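Long-range contacts in S-adenosylmethionine dependent methyltransferase (Mesorhizobium loti, PDB 3BKW), which probably transfers a methyl group from S-adenosylmethionine to an acceptor, as other members of its family do: residues 115-120 / 138-143; 145-150 / 192-197. All coordinates share one frame; numbering follows the deposited sequence.

Contact 1: residues 115-120 / 138-143; sequences LALHYV and GHFVFS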
loop_
_atom_site.group_PDB
_atom_site.type_symbol
_atom_site.label_atom_id
_atom_site.label_comp_id
_atom_site.label_asym_id
_atom_site.label_seq_id
_atom_site.Cartn_x
_atom_site.Cartn_y
_atom_site.Cartn_z
ATOM N N LEU A 115 -5.693 -0.926 16.205
ATOM C CA LEU A 115 -4.394 -0.602 16.798
ATOM C C LEU A 115 -3.829 -1.653 17.742
ATOM O O LEU A 115 -3.348 -1.346 18.842
ATOM C CB LEU A 115 -4.506 0.773 17.470
ATOM C CG LEU A 115 -5.001 1.923 16.586
ATOM C CD1 LEU A 115 -5.069 3.233 17.395
ATOM C CD2 LEU A 115 -4.138 2.073 15.337
ATOM N N ALA A 116 -3.905 -2.899 17.299
ATOM C CA ALA A 116 -3.392 -4.056 18.046
ATOM C C ALA A 116 -2.336 -4.861 17.295
ATOM O O ALA A 116 -1.416 -5.371 17.906
ATOM C CB ALA A 116 -4.552 -4.999 18.426
ATOM N N LEU A 117 -2.486 -5.000 15.975
ATOM C CA LEU A 117 -1.641 -5.889 15.204
ATOM C C LEU A 117 -0.204 -5.457 15.061
ATOM O O LEU A 117 0.649 -6.317 14.871
ATOM C CB LEU A 117 -2.250 -6.231 13.852
ATOM C CG LEU A 117 -3.626 -6.917 13.853
ATOM C CD1 LEU A 117 -3.797 -7.537 12.454
ATOM C CD2 LEU A 117 -3.849 -7.945 14.919
ATOM N N HIS A 118 0.083 -4.163 15.253
ATOM C CA HIS A 118 1.477 -3.703 15.271
ATOM C C HIS A 118 2.279 -4.219 16.471
ATOM O O HIS A 118 3.492 -4.067 16.490
ATOM C CB HIS A 118 1.648 -2.201 15.069
ATOM C CG HIS A 118 0.842 -1.361 15.995
ATOM N ND1 HIS A 118 -0.370 -0.832 15.637
ATOM C CD2 HIS A 118 1.060 -0.965 17.265
ATOM C CE1 HIS A 118 -0.859 -0.122 16.637
ATOM N NE2 HIS A 118 -0.022 -0.205 17.647
ATOM N N TYR A 119 1.607 -4.804 17.472
ATOM C CA TYR A 119 2.282 -5.442 18.616
ATOM C C TYR A 119 2.473 -6.963 18.481
ATOM O O TYR A 119 3.067 -7.587 19.355
ATOM C CB TYR A 119 1.530 -5.124 19.913
ATOM C CG TYR A 119 1.367 -3.633 20.153
ATOM C CD1 TYR A 119 2.485 -2.783 20.193
ATOM C CD2 TYR A 119 0.103 -3.063 20.341
ATOM C CE1 TYR A 119 2.352 -1.396 20.410
ATOM C CE2 TYR A 119 -0.032 -1.666 20.574
ATOM C CZ TYR A 119 1.106 -0.850 20.603
ATOM O OH TYR A 119 1.022 0.530 20.797
ATOM N N VAL A 120 2.021 -7.532 17.352
ATOM C CA VAL A 120 2.081 -8.979 17.100
ATOM C C VAL A 120 3.308 -9.257 16.251
ATOM O O VAL A 120 3.374 -8.762 15.142
ATOM C CB VAL A 120 0.776 -9.469 16.407
ATOM C CG1 VAL A 120 0.877 -10.939 16.034
ATOM C CG2 VAL A 120 -0.420 -9.255 17.346
ATOM N N GLY A 138 -16.215 -13.356 3.945
ATOM C CA GLY A 138 -16.067 -12.550 5.149
ATOM C C GLY A 138 -14.936 -11.557 5.014
ATOM O O GLY A 138 -14.097 -11.699 4.123
ATOM N N HIS A 139 -14.911 -10.558 5.909
ATOM C CA HIS A 139 -13.915 -9.482 5.875
ATOM C C HIS A 139 -13.093 -9.360 7.146
ATOM O O HIS A 139 -13.509 -9.793 8.195
ATOM C CB HIS A 139 -14.560 -8.126 5.603
ATOM C CG HIS A 139 -15.148 -8.005 4.234
ATOM N ND1 HIS A 139 -16.445 -8.360 3.952
ATOM C CD2 HIS A 139 -14.611 -7.577 3.067
ATOM C CE1 HIS A 139 -16.689 -8.154 2.670
ATOM N NE2 HIS A 139 -15.590 -7.681 2.108
ATOM N N PHE A 140 -11.899 -8.798 6.982
ATOM C CA PHE A 140 -10.973 -8.469 8.056
ATOM C C PHE A 140 -10.628 -7.001 7.838
ATOM O O PHE A 140 -10.069 -6.666 6.796
ATOM C CB PHE A 140 -9.756 -9.380 7.995
ATOM C CG PHE A 140 -8.731 -9.159 9.086
ATOM C CD1 PHE A 140 -9.043 -8.614 10.345
ATOM C CD2 PHE A 140 -7.433 -9.631 8.883
ATOM C CE1 PHE A 140 -8.072 -8.472 11.343
ATOM C CE2 PHE A 140 -6.485 -9.504 9.880
ATOM C CZ PHE A 140 -6.796 -8.931 11.100
ATOM N N VAL A 141 -11.002 -6.152 8.789
ATOM C CA VAL A 141 -10.800 -4.715 8.698
ATOM C C VAL A 141 -10.019 -4.298 9.931
ATOM O O VAL A 141 -10.435 -4.560 11.068
ATOM C CB VAL A 141 -12.144 -3.985 8.619
ATOM C CG1 VAL A 141 -11.945 -2.461 8.576
ATOM C CG2 VAL A 141 -12.933 -4.444 7.400
ATOM N N PHE A 142 -8.853 -3.689 9.726
ATOM C CA PHE A 142 -8.016 -3.321 10.837
ATOM C C PHE A 142 -7.175 -2.077 10.623
ATOM O O PHE A 142 -6.877 -1.701 9.480
ATOM C CB PHE A 142 -7.119 -4.518 11.214
ATOM C CG PHE A 142 -6.084 -4.902 10.163
ATOM C CD1 PHE A 142 -4.794 -4.373 10.229
ATOM C CD2 PHE A 142 -6.384 -5.799 9.118
ATOM C CE1 PHE A 142 -3.802 -4.730 9.290
ATOM C CE2 PHE A 142 -5.390 -6.167 8.161
ATOM C CZ PHE A 142 -4.099 -5.613 8.257
ATOM N N SER A 143 -6.794 -1.467 11.750
ATOM C CA SER A 143 -5.904 -0.323 11.761
ATOM C C SER A 143 -4.641 -0.681 12.505
ATOM O O SER A 143 -4.666 -1.452 13.475
ATOM C CB SER A 143 -6.557 0.883 12.406
ATOM O OG SER A 143 -6.919 0.609 13.746
HETATM O O HOH W 1 -4.918 -3.908 14.713
#
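The backbones of L115 and S143 meet where a strand of the central sheet passes the turn of the neighbouring loop, their CA atoms 5.3 Å apart. L115 N gives its proton mainly to S143 O at 3.0 Å, coming in 49° above the carbonyl plane. It also makes a weak bond of 3.1 Å to S143 OG. Serine suits the place because its short side chain, with OG held between its own backbone N and carbonyl carbon (chi1 60°), brings the hydroxyl to the same N-H as the carbonyl. S143 O has a second donor: water 1 lies 2.8 Å from it and accepts from L117 N at 2.9 Å, so the water carries the link two residues further along the loop. CD2 of L115 lies 3.5 Å from S143 OG; the left-handed backbone of L115 turns the loop away from the strand. L117 supplies the apolar part. Its CD1 sits over a face of the F142 ring, a CH-pi contact 4.2 Å from the centroid and 17° off the normal. The same methyl meets F140 CZ at 3.6 Å, and F142 in turn lays CD2 over the face of F140, so one branched leucine end packs against both rings. F127 of helix 123-133 covers both L117 and F140. Strand 108-114, that helix and strand 138-145 form a beta-alpha-beta crossover between neighbouring parallel strands, as in the Rossmann-like fold of class I methyltransferases.

Contact 2: residues 145-150 / 192-197; sequences EHPIYM and RTVGTT. With EDO (1,2-ethanediol), chain C.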
loop_
_atom_site.group_PDB
_atom_site.type_symbol
_atom_site.label_atom_id
_atom_site.label_comp_id
_atom_site.label_asym_id
_atom_site.label_seq_id
_atom_site.Cartn_x
_atom_site.Cartn_y
_atom_site.Cartn_z
ATOM N N GLU A 145 -0.456 1.265 13.304
ATOM C CA GLU A 145 0.446 2.381 13.094
ATOM C C GLU A 145 1.078 2.209 11.722
ATOM O O GLU A 145 1.446 1.109 11.315
ATOM C CB GLU A 145 1.549 2.447 14.146
ATOM C CG GLU A 145 1.060 3.002 15.463
ATOM C CD GLU A 145 2.102 3.101 16.541
ATOM O OE1 GLU A 145 3.301 3.052 16.236
ATOM O OE2 GLU A 145 1.690 3.228 17.699
ATOM N N HIS A 146 1.152 3.310 10.998
ATOM C CA HIS A 146 1.700 3.323 9.632
ATOM C C HIS A 146 3.225 3.148 9.698
ATOM O O HIS A 146 3.850 3.641 10.640
ATOM C CB HIS A 146 1.367 4.676 8.989
ATOM C CG HIS A 146 1.555 4.715 7.509
ATOM N ND1 HIS A 146 2.795 4.792 6.911
ATOM C CD2 HIS A 146 0.649 4.739 6.504
ATOM C CE1 HIS A 146 2.646 4.828 5.600
ATOM N NE2 HIS A 146 1.354 4.798 5.325
ATOM N N PRO A 147 3.821 2.405 8.728
ATOM C CA PRO A 147 5.287 2.308 8.765
ATOM C C PRO A 147 6.076 3.643 8.699
ATOM O O PRO A 147 7.183 3.726 9.221
ATOM C CB PRO A 147 5.600 1.341 7.598
ATOM C CG PRO A 147 4.414 1.390 6.740
ATOM C CD PRO A 147 3.250 1.603 7.631
ATOM N N ILE A 148 5.523 4.690 8.078
ATOM C CA ILE A 148 6.158 6.019 8.104
ATOM C C ILE A 148 6.302 6.501 9.555
ATOM O O ILE A 148 7.321 7.055 9.930
ATOM C CB ILE A 148 5.371 7.055 7.287
ATOM C CG1 ILE A 148 5.600 6.792 5.799
ATOM C CG2 ILE A 148 5.813 8.504 7.660
ATOM C CD1 ILE A 148 4.706 7.574 4.887
ATOM N N TYR A 149 5.259 6.277 10.351
ATOM C CA TYR A 149 5.243 6.633 11.750
ATOM C C TYR A 149 6.152 5.727 12.593
ATOM O O TYR A 149 6.837 6.219 13.507
ATOM C CB TYR A 149 3.793 6.610 12.259
ATOM C CG TYR A 149 3.631 7.057 13.685
ATOM C CD1 TYR A 149 3.561 8.411 14.018
ATOM C CD2 TYR A 149 3.530 6.120 14.713
ATOM C CE1 TYR A 149 3.413 8.822 15.358
ATOM C CE2 TYR A 149 3.399 6.514 16.048
ATOM C CZ TYR A 149 3.319 7.869 16.362
ATOM O OH TYR A 149 3.195 8.260 17.680
HETATM N N MSE A 150 6.163 4.427 12.313
HETATM C CA MSE A 150 6.968 3.461 13.085
HETATM C C MSE A 150 8.453 3.393 12.743
HETATM O O MSE A 150 9.259 3.012 13.584
HETATM C CB MSE A 150 6.416 2.043 12.904
HETATM C CG MSE A 150 5.020 1.843 13.432
HETATM SE SE MSE A 150 4.554 -0.049 13.398
HETATM C CE MSE A 150 4.568 -0.342 11.423
ATOM N N ARG A 192 6.787 -3.052 9.871
ATOM C CA ARG A 192 6.623 -3.795 8.626
ATOM C C ARG A 192 6.133 -2.778 7.620
ATOM O O ARG A 192 5.231 -1.988 7.940
ATOM C CB ARG A 192 5.589 -4.912 8.768
ATOM C CG ARG A 192 6.076 -6.118 9.566
ATOM C CD ARG A 192 4.979 -7.163 9.756
ATOM N NE ARG A 192 4.012 -6.800 10.806
ATOM C CZ ARG A 192 3.962 -7.289 12.058
ATOM N NH1 ARG A 192 4.791 -8.240 12.489
ATOM N NH2 ARG A 192 2.996 -6.852 12.870
ATOM N N THR A 193 6.671 -2.837 6.402
ATOM C CA THR A 193 6.270 -1.900 5.347
ATOM C C THR A 193 4.829 -2.219 4.896
ATOM O O THR A 193 4.304 -3.301 5.184
ATOM C CB THR A 193 7.232 -1.995 4.136
ATOM O OG1 THR A 193 7.083 -3.273 3.507
ATOM C CG2 THR A 193 8.717 -1.759 4.545
ATOM N N VAL A 194 4.195 -1.281 4.191
ATOM C CA VAL A 194 2.838 -1.503 3.649
ATOM C C VAL A 194 2.848 -2.756 2.751
ATOM O O VAL A 194 1.973 -3.608 2.857
ATOM C CB VAL A 194 2.297 -0.284 2.842
ATOM C CG1 VAL A 194 0.883 -0.564 2.296
ATOM C CG2 VAL A 194 2.290 1.003 3.690
ATOM N N GLY A 195 3.842 -2.871 1.870
ATOM C CA GLY A 195 3.949 -4.048 0.990
ATOM C C GLY A 195 4.038 -5.354 1.753
ATOM O O GLY A 195 3.361 -6.313 1.410
ATOM N N THR A 196 4.853 -5.382 2.802
ATOM C CA THR A 196 4.986 -6.593 3.623
ATOM C C THR A 196 3.635 -7.001 4.218
ATOM O O THR A 196 3.251 -8.154 4.173
ATOM C CB THR A 196 6.023 -6.389 4.720
ATOM O OG1 THR A 196 7.320 -6.251 4.110
ATOM C CG2 THR A 196 6.033 -7.570 5.717
ATOM N N THR A 197 2.914 -6.043 4.788
ATOM C CA THR A 197 1.598 -6.313 5.369
ATOM C C THR A 197 0.620 -6.846 4.340
ATOM O O THR A 197 -0.071 -7.830 4.577
ATOM C CB THR A 197 1.042 -5.028 6.019
ATOM O OG1 THR A 197 1.912 -4.663 7.088
ATOM C CG2 THR A 197 -0.414 -5.165 6.524
HETATM C C1 EDO C . 1.261 -4.411 10.431
HETATM O O1 EDO C . 1.841 -5.472 9.641
HETATM C C2 EDO C . 2.317 -3.389 10.882
HETATM O O2 EDO C . 3.075 -3.854 11.998
#
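O1 of the bound ethanediol, probably from the crystallisation liquor, is gripped by two side chains of 192-197, T197 OG1 at 2.7 Å, where either may be the donor, and R192 NE at 2.8 Å. The arginine bond is fairly straight (155°), at the edge of the guanidinium; a weak bond of 3.3 Å runs from R192 NE to O2. H190 O also bonds the diol. A bend at chi3 (-78°) brings the edge of the R192 guanidinium round to the diol, and its NH2 reaches V120 O. With an alanine in place of R192, V120 O and the diol would probably lose the donors described here. EDO C2 lies 3.8 Å from CE of the selenomethionine M150, which also packs on R192 N. Two helix starts come together here, at the C-terminal end of strand 138-145, with H146 and T193 as their N-caps. H146 ND1 accepts from I148 N at 3.0 Å with the donor in the ring plane, while NE2 is hydrogen-bonded to E213 OE1 of its own chain. P147 suits the first turn, where a helix needs no N-H from it: its CB touches R192 O at 3.4 Å, and its CG meets V194 CG2 at 3.7 Å, the side chains crossing at about a right angle. Beyond V194, G195 N donates to E213 OE2 of the second subunit, bringing the dimer partner up to helix 194-203.

The two contacts follow one another in sequence, and strand 138-145, part of the first, runs straight into helix 147-150 of the second. Their centres lie 13 Å apart, yet they touch. R192 NH2 stands 3.0 Å from V120 O, a probable hydrogen bond that ties the end of the 115-120 loop to the 192-197 segment, and H118 CB packs on M150 SE at 4.0 Å. Between them sits the ethanediol held in contact 2; EDO C1 is 5.2 Å from F142 CE1. Both contacts lie near the C-terminal end of the parallel strands, the side on which class I methyltransferases generally bind cofactor and substrate; the diol may mark part of that site.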